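Long-range contacts in hydrazine synthase subunit gamma (PDB 5C2V), which reduces nitric oxide to hydroxylamine, the first half-reaction of the hydrazine synthase complex, which goes on to form hydrazine with ammonium: residues G71-L76 / K89-I94; L154-S159 / T260-Y265; L100-H105 / E255-T260. All coordinates share one frame; numbering follows the deposited sequence.

Contact 1: G71-L76 / K89-I94. With CA (calcium ion), chain S; HEC (heme c), chain V.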
# COMPACT_ATOMS: atom_id res chain seq x y z
N GLY C 71 -48.54 -17.56 20.35
CA GLY C 71 -48.00 -18.48 21.33
C GLY C 71 -48.22 -19.92 20.94
O GLY C 71 -48.80 -20.68 21.72
N GLN C 72 -47.80 -20.31 19.74
CA GLN C 72 -47.92 -21.71 19.34
C GLN C 72 -46.57 -22.32 18.99
O GLN C 72 -45.94 -22.96 19.84
CB GLN C 72 -48.87 -21.82 18.15
CG GLN C 72 -50.17 -21.05 18.31
CD GLN C 72 -51.05 -21.12 17.09
OE1 GLN C 72 -51.00 -20.25 16.22
NE2 GLN C 72 -51.86 -22.17 17.01
N THR C 73 -46.11 -22.06 17.77
CA THR C 73 -44.78 -22.45 17.29
C THR C 73 -44.62 -22.07 15.82
O THR C 73 -45.60 -21.91 15.10
CB THR C 73 -44.53 -23.98 17.44
OG1 THR C 73 -43.19 -24.29 17.02
CG2 THR C 73 -45.52 -24.78 16.61
N THR C 74 -43.37 -21.93 15.37
CA THR C 74 -43.09 -21.71 13.96
C THR C 74 -42.71 -22.99 13.22
O THR C 74 -42.62 -23.00 11.99
CB THR C 74 -41.96 -20.68 13.77
OG1 THR C 74 -40.81 -21.08 14.52
CG2 THR C 74 -42.42 -19.30 14.23
N GLY C 75 -42.49 -24.07 13.97
CA GLY C 75 -42.05 -25.32 13.39
C GLY C 75 -40.57 -25.35 13.04
O GLY C 75 -40.09 -26.30 12.42
N LEU C 76 -39.85 -24.31 13.44
CA LEU C 76 -38.42 -24.22 13.18
C LEU C 76 -37.63 -25.22 14.03
O LEU C 76 -37.86 -25.34 15.23
CB LEU C 76 -37.91 -22.80 13.43
CG LEU C 76 -38.32 -21.73 12.41
CD1 LEU C 76 -37.88 -20.35 12.87
CD2 LEU C 76 -37.73 -22.05 11.04
N LYS C 89 -33.75 -30.38 17.79
CA LYS C 89 -35.02 -30.24 18.49
C LYS C 89 -36.02 -29.31 17.80
O LYS C 89 -35.77 -28.12 17.61
CB LYS C 89 -34.80 -29.76 19.92
CG LYS C 89 -34.27 -30.84 20.85
CD LYS C 89 -35.27 -31.98 21.02
CE LYS C 89 -34.84 -32.89 22.16
NZ LYS C 89 -33.44 -33.36 22.00
N ASN C 90 -37.15 -29.90 17.43
CA ASN C 90 -38.34 -29.21 16.96
C ASN C 90 -38.80 -28.18 17.99
O ASN C 90 -38.77 -28.44 19.19
CB ASN C 90 -39.41 -30.28 16.66
CG ASN C 90 -40.85 -29.78 16.73
OD1 ASN C 90 -41.14 -28.60 16.61
ND2 ASN C 90 -41.77 -30.71 16.94
N THR C 91 -39.22 -27.00 17.53
CA THR C 91 -39.64 -25.94 18.44
C THR C 91 -40.96 -26.30 19.11
O THR C 91 -41.96 -26.59 18.45
CB THR C 91 -39.79 -24.58 17.72
OG1 THR C 91 -38.54 -24.20 17.15
CG2 THR C 91 -40.25 -23.50 18.70
N LYS C 92 -40.97 -26.28 20.44
CA LYS C 92 -42.11 -26.75 21.23
C LYS C 92 -43.37 -25.92 21.03
O LYS C 92 -43.32 -24.69 20.95
CB LYS C 92 -41.75 -26.78 22.71
CG LYS C 92 -41.42 -28.16 23.25
CD LYS C 92 -42.65 -29.05 23.24
CE LYS C 92 -42.35 -30.43 23.82
NZ LYS C 92 -43.55 -31.31 23.82
N TYR C 93 -44.50 -26.61 20.94
CA TYR C 93 -45.81 -25.97 20.88
C TYR C 93 -46.23 -25.61 22.30
O TYR C 93 -46.39 -26.48 23.15
CB TYR C 93 -46.82 -26.92 20.22
CG TYR C 93 -48.16 -26.32 19.88
CD1 TYR C 93 -48.35 -25.62 18.69
CD2 TYR C 93 -49.25 -26.48 20.73
CE1 TYR C 93 -49.58 -25.09 18.37
CE2 TYR C 93 -50.48 -25.95 20.41
CZ TYR C 93 -50.64 -25.25 19.23
OH TYR C 93 -51.87 -24.72 18.92
N ILE C 94 -46.40 -24.31 22.57
CA ILE C 94 -46.54 -23.84 23.95
C ILE C 94 -47.97 -23.61 24.44
O ILE C 94 -48.17 -23.14 25.56
CB ILE C 94 -45.73 -22.54 24.18
CG1 ILE C 94 -46.14 -21.46 23.18
CG2 ILE C 94 -44.24 -22.82 24.09
CD1 ILE C 94 -45.45 -20.13 23.42
CA CA S . -43.46 -29.62 16.31
FE HEC V . -38.32 -22.03 23.65
CHA HEC V . -38.94 -25.34 24.32
CHB HEC V . -40.45 -21.13 26.15
CHC HEC V . -37.51 -18.71 23.15
CHD HEC V . -36.80 -22.82 20.68
NA HEC V . -39.46 -23.06 25.02
C1A HEC V . -39.64 -24.42 25.08
C2A HEC V . -40.67 -24.71 26.06
C3A HEC V . -41.08 -23.53 26.56
C4A HEC V . -40.33 -22.48 25.92
CMA HEC V . -42.17 -23.29 27.64
CAA HEC V . -41.18 -26.12 26.44
CBA HEC V . -42.66 -26.30 26.11
CGA HEC V . -43.12 -27.67 26.54
O1A HEC V . -42.27 -28.49 26.98
O2A HEC V . -44.35 -27.95 26.43
NB HEC V . -38.97 -20.22 24.42
C1B HEC V . -39.66 -20.14 25.61
C2B HEC V . -39.41 -18.84 26.19
C3B HEC V . -38.60 -18.16 25.36
C4B HEC V . -38.31 -19.02 24.23
CMB HEC V . -40.00 -18.33 27.53
CAB HEC V . -38.05 -16.73 25.55
CBB HEC V . -37.01 -16.68 26.69
NC HEC V . -37.35 -20.95 22.18
C1C HEC V . -37.09 -19.60 22.18
C2C HEC V . -36.20 -19.30 21.08
C3C HEC V . -36.12 -20.40 20.33
C4C HEC V . -36.76 -21.49 21.05
CMC HEC V . -35.82 -17.87 20.64
CAC HEC V . -35.33 -20.55 19.00
CBC HEC V . -33.82 -20.43 19.26
ND HEC V . -37.99 -23.80 22.62
C1D HEC V . -37.19 -23.88 21.48
C2D HEC V . -36.82 -25.26 21.26
C3D HEC V . -37.49 -26.04 22.40
C4D HEC V . -38.19 -25.06 23.19
CMD HEC V . -35.93 -25.82 20.13
CAD HEC V . -37.41 -27.56 22.65
CBD HEC V . -36.11 -27.87 23.39
CGD HEC V . -36.02 -29.35 23.66
O1D HEC V . -35.01 -29.79 24.28
O2D HEC V . -36.96 -30.08 23.27
O HOH W 1 -44.12 -28.52 18.35
O HOH W 2 -43.75 -27.59 15.13
O HOH W 3 -36.61 -22.48 24.77

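Contact 2: L154-S159 / T260-Y265. With HEC (heme c), chain B.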
# COMPACT_ATOMS: atom_id res chain seq x y z
N LEU C 154 -51.59 -19.85 28.70
CA LEU C 154 -51.90 -20.22 27.33
C LEU C 154 -52.77 -21.47 27.27
O LEU C 154 -52.44 -22.50 27.85
CB LEU C 154 -50.61 -20.43 26.53
CG LEU C 154 -49.81 -19.16 26.22
CD1 LEU C 154 -48.52 -19.50 25.48
CD2 LEU C 154 -50.66 -18.19 25.41
N GLU C 155 -53.88 -21.37 26.55
CA GLU C 155 -54.84 -22.46 26.44
C GLU C 155 -54.93 -22.97 25.00
O GLU C 155 -54.61 -22.25 24.06
CB GLU C 155 -56.22 -22.01 26.92
CG GLU C 155 -56.26 -21.47 28.34
CD GLU C 155 -56.13 -22.56 29.39
OE1 GLU C 155 -56.32 -23.74 29.04
OE2 GLU C 155 -55.84 -22.22 30.56
N PHE C 156 -55.36 -24.22 24.85
CA PHE C 156 -55.51 -24.83 23.53
C PHE C 156 -56.52 -24.07 22.66
O PHE C 156 -57.49 -23.51 23.17
CB PHE C 156 -55.93 -26.29 23.65
CG PHE C 156 -54.90 -27.16 24.32
CD1 PHE C 156 -53.70 -27.46 23.69
CD2 PHE C 156 -55.14 -27.70 25.58
CE1 PHE C 156 -52.76 -28.26 24.31
CE2 PHE C 156 -54.20 -28.50 26.20
CZ PHE C 156 -53.01 -28.79 25.56
N THR C 157 -56.28 -24.07 21.35
CA THR C 157 -57.17 -23.40 20.41
C THR C 157 -58.40 -24.24 20.08
O THR C 157 -59.49 -23.71 19.89
CB THR C 157 -56.44 -23.07 19.09
OG1 THR C 157 -55.99 -24.28 18.47
CG2 THR C 157 -55.25 -22.16 19.34
N GLY C 158 -58.21 -25.55 20.02
CA GLY C 158 -59.27 -26.45 19.59
C GLY C 158 -59.22 -26.65 18.08
O GLY C 158 -58.78 -25.77 17.35
N SER C 159 -59.67 -27.81 17.62
CA SER C 159 -59.57 -28.17 16.21
C SER C 159 -60.69 -27.57 15.35
O SER C 159 -61.87 -27.71 15.68
CB SER C 159 -59.55 -29.69 16.05
OG SER C 159 -59.41 -30.05 14.68
N THR C 260 -48.78 -33.65 24.26
CA THR C 260 -50.23 -33.69 24.09
C THR C 260 -50.57 -33.88 22.61
O THR C 260 -49.80 -33.49 21.73
CB THR C 260 -50.91 -32.41 24.61
OG1 THR C 260 -52.32 -32.51 24.41
CG2 THR C 260 -50.38 -31.19 23.87
N LEU C 261 -51.73 -34.48 22.34
CA LEU C 261 -52.21 -34.59 20.97
C LEU C 261 -53.21 -33.47 20.66
O LEU C 261 -53.72 -33.38 19.55
CB LEU C 261 -52.85 -35.96 20.73
CG LEU C 261 -51.91 -37.15 20.86
CD1 LEU C 261 -52.54 -38.41 20.29
CD2 LEU C 261 -50.57 -36.86 20.18
N ARG C 262 -53.48 -32.63 21.66
CA ARG C 262 -54.34 -31.47 21.47
C ARG C 262 -53.65 -30.45 20.57
O ARG C 262 -52.46 -30.19 20.73
CB ARG C 262 -54.71 -30.85 22.81
CG ARG C 262 -55.50 -31.76 23.74
CD ARG C 262 -56.95 -31.91 23.28
NE ARG C 262 -57.66 -30.64 23.30
CZ ARG C 262 -58.21 -30.10 24.38
NH1 ARG C 262 -58.13 -30.73 25.55
NH2 ARG C 262 -58.85 -28.94 24.30
N ASP C 263 -54.41 -29.88 19.64
CA ASP C 263 -53.89 -28.91 18.67
C ASP C 263 -52.72 -29.46 17.86
O ASP C 263 -51.86 -28.71 17.42
CB ASP C 263 -53.46 -27.62 19.38
CG ASP C 263 -54.63 -26.81 19.89
OD1 ASP C 263 -55.75 -26.99 19.37
OD2 ASP C 263 -54.42 -25.99 20.80
N ILE C 264 -52.69 -30.78 17.67
CA ILE C 264 -51.61 -31.42 16.93
C ILE C 264 -51.69 -31.05 15.45
O ILE C 264 -50.74 -31.26 14.70
CB ILE C 264 -51.63 -32.95 17.10
CG1 ILE C 264 -50.25 -33.55 16.80
CG2 ILE C 264 -52.70 -33.57 16.22
CD1 ILE C 264 -49.16 -33.06 17.73
N TYR C 265 -52.82 -30.50 15.04
CA TYR C 265 -52.98 -30.02 13.68
C TYR C 265 -52.07 -28.83 13.42
O TYR C 265 -51.63 -28.60 12.30
CB TYR C 265 -54.44 -29.64 13.41
CG TYR C 265 -54.84 -28.31 14.03
CD1 TYR C 265 -55.13 -28.21 15.38
CD2 TYR C 265 -54.91 -27.16 13.25
CE1 TYR C 265 -55.49 -27.00 15.95
CE2 TYR C 265 -55.26 -25.94 13.81
CZ TYR C 265 -55.56 -25.87 15.16
OH TYR C 265 -55.91 -24.67 15.72
FE HEC B . -47.64 -41.19 20.40
CHA HEC B . -45.60 -38.47 19.91
CHB HEC B . -49.78 -40.02 18.00
CHC HEC B . -49.26 -44.23 20.37
CHD HEC B . -45.75 -42.22 23.05
NA HEC B . -47.67 -39.56 19.16
C1A HEC B . -46.75 -38.52 19.16
C2A HEC B . -47.22 -37.52 18.23
C3A HEC B . -48.37 -37.94 17.70
C4A HEC B . -48.68 -39.24 18.28
CMA HEC B . -49.23 -37.19 16.66
CAA HEC B . -46.51 -36.18 17.90
CBA HEC B . -46.57 -35.26 19.12
CGA HEC B . -45.69 -34.06 18.90
O1A HEC B . -45.82 -33.07 19.66
O2A HEC B . -44.86 -34.09 17.95
NB HEC B . -49.28 -41.96 19.43
C1B HEC B . -49.92 -41.34 18.37
C2B HEC B . -50.74 -42.34 17.70
C3B HEC B . -50.60 -43.50 18.36
C4B HEC B . -49.68 -43.28 19.46
CMB HEC B . -51.62 -42.07 16.46
CAB HEC B . -51.28 -44.84 18.03
CBB HEC B . -50.69 -45.43 16.72
NC HEC B . -47.53 -42.91 21.51
C1C HEC B . -48.29 -44.05 21.33
C2C HEC B . -47.79 -45.06 22.25
C3C HEC B . -46.91 -44.47 23.06
C4C HEC B . -46.67 -43.13 22.56
CMC HEC B . -48.46 -46.43 22.49
CAC HEC B . -46.16 -45.12 24.25
CBC HEC B . -45.19 -46.22 23.74
ND HEC B . -45.96 -40.42 21.39
C1D HEC B . -45.27 -41.12 22.37
C2D HEC B . -43.97 -40.52 22.55
C3D HEC B . -43.93 -39.34 21.56
C4D HEC B . -45.20 -39.36 20.89
CMD HEC B . -42.86 -40.97 23.53
CAD HEC B . -42.77 -38.35 21.33
CBD HEC B . -41.58 -39.10 20.71
CGD HEC B . -40.57 -38.11 20.20
O1D HEC B . -39.56 -38.55 19.60
O2D HEC B . -40.79 -36.88 20.37

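Contact 3: L100-H105 / E255-T260. With CA (calcium ion), chain T; HEC (heme c), chain V.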
# COMPACT_ATOMS: atom_id res chain seq x y z
N LEU C 100 -49.13 -30.38 31.40
CA LEU C 100 -48.32 -31.58 31.23
C LEU C 100 -46.83 -31.40 31.50
O LEU C 100 -46.03 -31.27 30.57
CB LEU C 100 -48.50 -32.13 29.81
CG LEU C 100 -49.85 -32.78 29.52
CD1 LEU C 100 -49.98 -33.09 28.04
CD2 LEU C 100 -50.02 -34.05 30.34
N PRO C 101 -46.45 -31.36 32.79
CA PRO C 101 -45.06 -31.48 33.23
C PRO C 101 -44.61 -32.94 33.23
O PRO C 101 -45.46 -33.83 33.30
CB PRO C 101 -45.09 -30.91 34.65
CG PRO C 101 -46.45 -31.23 35.13
CD PRO C 101 -47.36 -31.13 33.93
N PRO C 102 -43.29 -33.21 33.14
CA PRO C 102 -42.21 -32.23 33.02
C PRO C 102 -42.09 -31.67 31.61
O PRO C 102 -42.80 -32.12 30.71
CB PRO C 102 -40.97 -33.03 33.41
CG PRO C 102 -41.29 -34.41 32.97
CD PRO C 102 -42.77 -34.59 33.21
N PHE C 103 -41.18 -30.73 31.42
CA PHE C 103 -41.13 -29.95 30.19
C PHE C 103 -40.00 -30.33 29.24
O PHE C 103 -39.28 -31.31 29.48
CB PHE C 103 -41.07 -28.47 30.54
CG PHE C 103 -42.12 -28.05 31.54
CD1 PHE C 103 -43.46 -28.02 31.18
CD2 PHE C 103 -41.77 -27.71 32.84
CE1 PHE C 103 -44.43 -27.65 32.09
CE2 PHE C 103 -42.74 -27.34 33.76
CZ PHE C 103 -44.07 -27.31 33.38
N ARG C 104 -39.86 -29.55 28.18
CA ARG C 104 -39.04 -29.86 27.01
C ARG C 104 -39.47 -31.17 26.33
O ARG C 104 -40.65 -31.47 26.25
CB ARG C 104 -37.56 -29.95 27.39
CG ARG C 104 -36.94 -28.64 27.87
CD ARG C 104 -35.78 -28.26 26.98
NE ARG C 104 -34.72 -27.55 27.69
CZ ARG C 104 -33.49 -27.39 27.21
NH1 ARG C 104 -33.17 -27.88 26.02
NH2 ARG C 104 -32.58 -26.73 27.92
N HIS C 105 -38.49 -31.94 25.87
CA HIS C 105 -38.75 -33.14 25.09
C HIS C 105 -38.20 -34.38 25.78
O HIS C 105 -38.95 -35.29 26.14
CB HIS C 105 -38.16 -33.02 23.69
CG HIS C 105 -39.06 -32.33 22.71
ND1 HIS C 105 -38.91 -31.00 22.38
CD2 HIS C 105 -40.11 -32.79 21.98
CE1 HIS C 105 -39.84 -30.67 21.49
NE2 HIS C 105 -40.57 -31.73 21.24
N GLU C 255 -35.17 -42.03 24.91
CA GLU C 255 -36.54 -41.93 25.39
C GLU C 255 -36.98 -40.48 25.59
O GLU C 255 -36.16 -39.62 25.90
CB GLU C 255 -36.70 -42.71 26.70
CG GLU C 255 -36.38 -44.19 26.58
CD GLU C 255 -36.63 -44.95 27.86
OE1 GLU C 255 -36.93 -44.31 28.89
OE2 GLU C 255 -36.53 -46.20 27.85
N PHE C 256 -38.27 -40.22 25.42
CA PHE C 256 -38.78 -38.85 25.43
C PHE C 256 -40.11 -38.69 26.15
O PHE C 256 -40.92 -39.62 26.21
CB PHE C 256 -38.91 -38.34 23.99
CG PHE C 256 -37.69 -38.57 23.15
CD1 PHE C 256 -36.61 -37.71 23.21
CD2 PHE C 256 -37.62 -39.67 22.30
CE1 PHE C 256 -35.48 -37.93 22.45
CE2 PHE C 256 -36.49 -39.89 21.53
CZ PHE C 256 -35.43 -39.02 21.60
N ASP C 257 -40.33 -37.50 26.69
CA ASP C 257 -41.60 -37.14 27.32
C ASP C 257 -42.70 -36.98 26.28
O ASP C 257 -42.53 -36.25 25.30
CB ASP C 257 -41.43 -35.86 28.14
CG ASP C 257 -42.75 -35.24 28.54
OD1 ASP C 257 -43.44 -35.81 29.42
OD2 ASP C 257 -43.10 -34.17 28.00
N THR C 258 -43.81 -37.68 26.48
CA THR C 258 -44.90 -37.67 25.50
C THR C 258 -45.65 -36.35 25.49
O THR C 258 -46.12 -35.88 26.53
CB THR C 258 -45.91 -38.81 25.77
OG1 THR C 258 -46.83 -38.40 26.79
CG2 THR C 258 -45.19 -40.07 26.21
N PRO C 259 -45.77 -35.74 24.30
CA PRO C 259 -46.51 -34.49 24.09
C PRO C 259 -48.02 -34.71 24.02
O PRO C 259 -48.47 -35.82 23.76
CB PRO C 259 -45.98 -33.99 22.73
CG PRO C 259 -44.84 -34.90 22.37
CD PRO C 259 -45.10 -36.18 23.07
N THR C 260 -48.78 -33.65 24.26
CA THR C 260 -50.23 -33.69 24.09
C THR C 260 -50.57 -33.88 22.61
O THR C 260 -49.80 -33.49 21.73
CB THR C 260 -50.91 -32.41 24.61
OG1 THR C 260 -52.32 -32.51 24.41
CG2 THR C 260 -50.38 -31.19 23.87
CA CA T . -44.52 -32.70 29.22
FE HEC V . -38.32 -22.03 23.65
CHA HEC V . -38.94 -25.34 24.32
CHB HEC V . -40.45 -21.13 26.15
CHC HEC V . -37.51 -18.71 23.15
CHD HEC V . -36.80 -22.82 20.68
NA HEC V . -39.46 -23.06 25.02
C1A HEC V . -39.64 -24.42 25.08
C2A HEC V . -40.67 -24.71 26.06
C3A HEC V . -41.08 -23.53 26.56
C4A HEC V . -40.33 -22.48 25.92
CMA HEC V . -42.17 -23.29 27.64
CAA HEC V . -41.18 -26.12 26.44
CBA HEC V . -42.66 -26.30 26.11
CGA HEC V . -43.12 -27.67 26.54
O1A HEC V . -42.27 -28.49 26.98
O2A HEC V . -44.35 -27.95 26.43
NB HEC V . -38.97 -20.22 24.42
C1B HEC V . -39.66 -20.14 25.61
C2B HEC V . -39.41 -18.84 26.19
C3B HEC V . -38.60 -18.16 25.36
C4B HEC V . -38.31 -19.02 24.23
CMB HEC V . -40.00 -18.33 27.53
CAB HEC V . -38.05 -16.73 25.55
CBB HEC V . -37.01 -16.68 26.69
NC HEC V . -37.35 -20.95 22.18
C1C HEC V . -37.09 -19.60 22.18
C2C HEC V . -36.20 -19.30 21.08
C3C HEC V . -36.12 -20.40 20.33
C4C HEC V . -36.76 -21.49 21.05
CMC HEC V . -35.82 -17.87 20.64
CAC HEC V . -35.33 -20.55 19.00
CBC HEC V . -33.82 -20.43 19.26
ND HEC V . -37.99 -23.80 22.62
C1D HEC V . -37.19 -23.88 21.48
C2D HEC V . -36.82 -25.26 21.26
C3D HEC V . -37.49 -26.04 22.40
C4D HEC V . -38.19 -25.06 23.19
CMD HEC V . -35.93 -25.82 20.13
CAD HEC V . -37.41 -27.56 22.65
CBD HEC V . -36.11 -27.87 23.39
CGD HEC V . -36.02 -29.35 23.66
O1D HEC V . -35.01 -29.79 24.28
O2D HEC V . -36.96 -30.08 23.27
O HOH W 4 -45.14 -34.54 30.61
O HOH W 5 -46.28 -33.23 27.70
O HOH W 6 -43.90 -30.86 27.82
O HOH W 3 -36.61 -22.48 24.77

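Contact 1: G71-L76 / K89-I94
Gln72, Thr73 and Leu76 face Thr91, Tyr93 and Ile94 across a buried pair of chain segments running 166° apart. One backbone bond ties them near each end. Ile94 N donates to Gln72 O at 3.1 Å, and Thr91 N makes a weak bond of 3.1 Å to Leu76 O. Thr91 OG1 also reaches Leu76 O, but the modelled separation is too short to be trusted.

The side-chain bonds centre on Thr73. With OG1 anti to the backbone N (chi1 -177°), the hydroxyl donates to Thr91 O at 3.0 Å from above the carbonyl plane. The same oxygen accepts from Gly75 N at 3.1 Å, closing an ST turn just before strand 77-78. By its antiparallel run and two backbone bonds, the contact prolongs the short hairpin of strands 77-78 and 89-90 in looser form, just after the CxxCH segment Cys63 to His67 of heme 1. His67 ND1 is bonded to Lys92 O, which anchors the iron ligand to the 89-94 segment.

Packing is concentrated on Tyr93. Gln72 lies alongside it, pointing the same way, with CB 3.4 Å from Tyr93 CE1. Its amide plane is turned 61° from the ring, and NE2 donates to Tyr93 OH at 3.2 Å. At the ring edge, in plane, Thr73 CG2 meets Tyr93 CD1 at 3.6 Å.

Metal and heme contacts lie on the 89-94 side. Asn90 is a calcium ligand, in a site completed by Ser267, Gly268, Thr269 and waters, one of which also donates to Thr91 O; ND2 is modelled implausibly close to the ion, so the placement of the amide is doubtful. The aliphatic parts of Lys89 and Lys92 run along the heme propionates, the ammonium of Lys89 being paired with Glu83 and Glu106.

Contact 2: L154-S159 / T260-Y265
Gly158 passes Asp263 with their CA atoms 6.0 Å apart, where the type II beta turn from Leu261 to Ile264 presents its third residue to the 154-159 loop. An ST turn overlaps its start, Thr260 OG1 accepting from Arg262 N, and its other flank, Leu261 and Ile264, packs on heme 2. The Asp263 carboxylate accepts from two successive backbone amides: OD2 takes Thr157 N at 2.7 Å and OD1 takes Gly158 N at 2.9 Å, each through its syn lone pair, so the group is held at both oxygens and its rotation is fixed. Thr157 OG1 lies 2.9 Å from Asp263 OD1, at best a weak bond.

Phe156 covers the neighbouring turn residue. Arg262 CB sits over one face of its ring, 3.6 Å from the centroid, a CH-pi contact. The arginine chain, bent at chi2 and chi3, then folds back until Phe156 CD2 lies over one face of the guanidinium, the two planes 34° apart; NH1 is held by Ala199 O. At the ring edge, in plane, is Asp263 OD2. Beyond the carboxylate, Thr157 OG1 lies at the edge of the Tyr265 ring, hydrogen-bonded to Tyr265 OH at 2.8 Å.

Contact 3: L100-H105 / E255-T260
Asp257 joins the segments twice, by its backbone N to His105 O and by its carboxylate through a calcium ion. Asp257 N donates to His105 O at 2.7 Å. Asp257 CB rests against the same oxygen, His105 O, at 3.2 Å. From there CG turns anti to the backbone N (chi1 166°), which brings the carboxylate up to the calcium site. OD2 is the metal ligand, at 2.4 Å from the calcium ion; OD1 stays outside the first shell and lies beside a calcium-bound water that donates to it, although the modelled length is doubtfully short.

The other protein ligands are the carbonyls Leu100 O, opposite Asp257 OD2, and Pro102 O at 2.3 Å from the calcium, opposite a water. Three waters complete an octahedron. The peptide before Pro102 is cis, which probably helps both carbonyls face the metal. Because 100-105 lines the pocket of heme 1 and strand 256-257, paired with 206-207, borders that of heme 2, the calcium bridges segments lining the two heme pockets and so probably helps join the two lobes, reminiscent of the interdomain calcium of diheme cytochrome c peroxidases.

The waters extend this link. One donates to Thr258 O, and another donates to a propionate oxygen of heme 1, O1A, at 3.0 Å. The second propionate is gripped by side chains of 100-105: Arg104 NH1 donates to its O1D at 3.2 Å, nearly straight at 168°, while the Arg104 NH2 is paired with Asp82. His105 ND1 donates to O2D, although this length too is doubtful. At the far end Leu100 CD1 packs on Thr260 CB, 3.6 Å away, the two side chains crossing at about a right angle, and the ring of Phe256 stacks with His272.

Contacts 1 and 3 are buried and both border heme 1: Lys89 and Lys92 of 89-94 pack against His105 of 100-105, and contact 1 lends one residue to one calcium ion, contact 3 three to another. Contact 2 is only partly buried and holds no metal; it relies on a carboxylate that accepts from backbone amides and on a ring over an arginine chain. It meets contact 1 where Tyr93 OH makes a weak bond to Asp263, and shares Thr260 with contact 3. Contact 1 is local, with 12 residues between its segments, whereas the crossing contacts 2 and 3 bring the heme 2 region against earlier parts of the chain, one through direct bonds, the other largely through calcium and water.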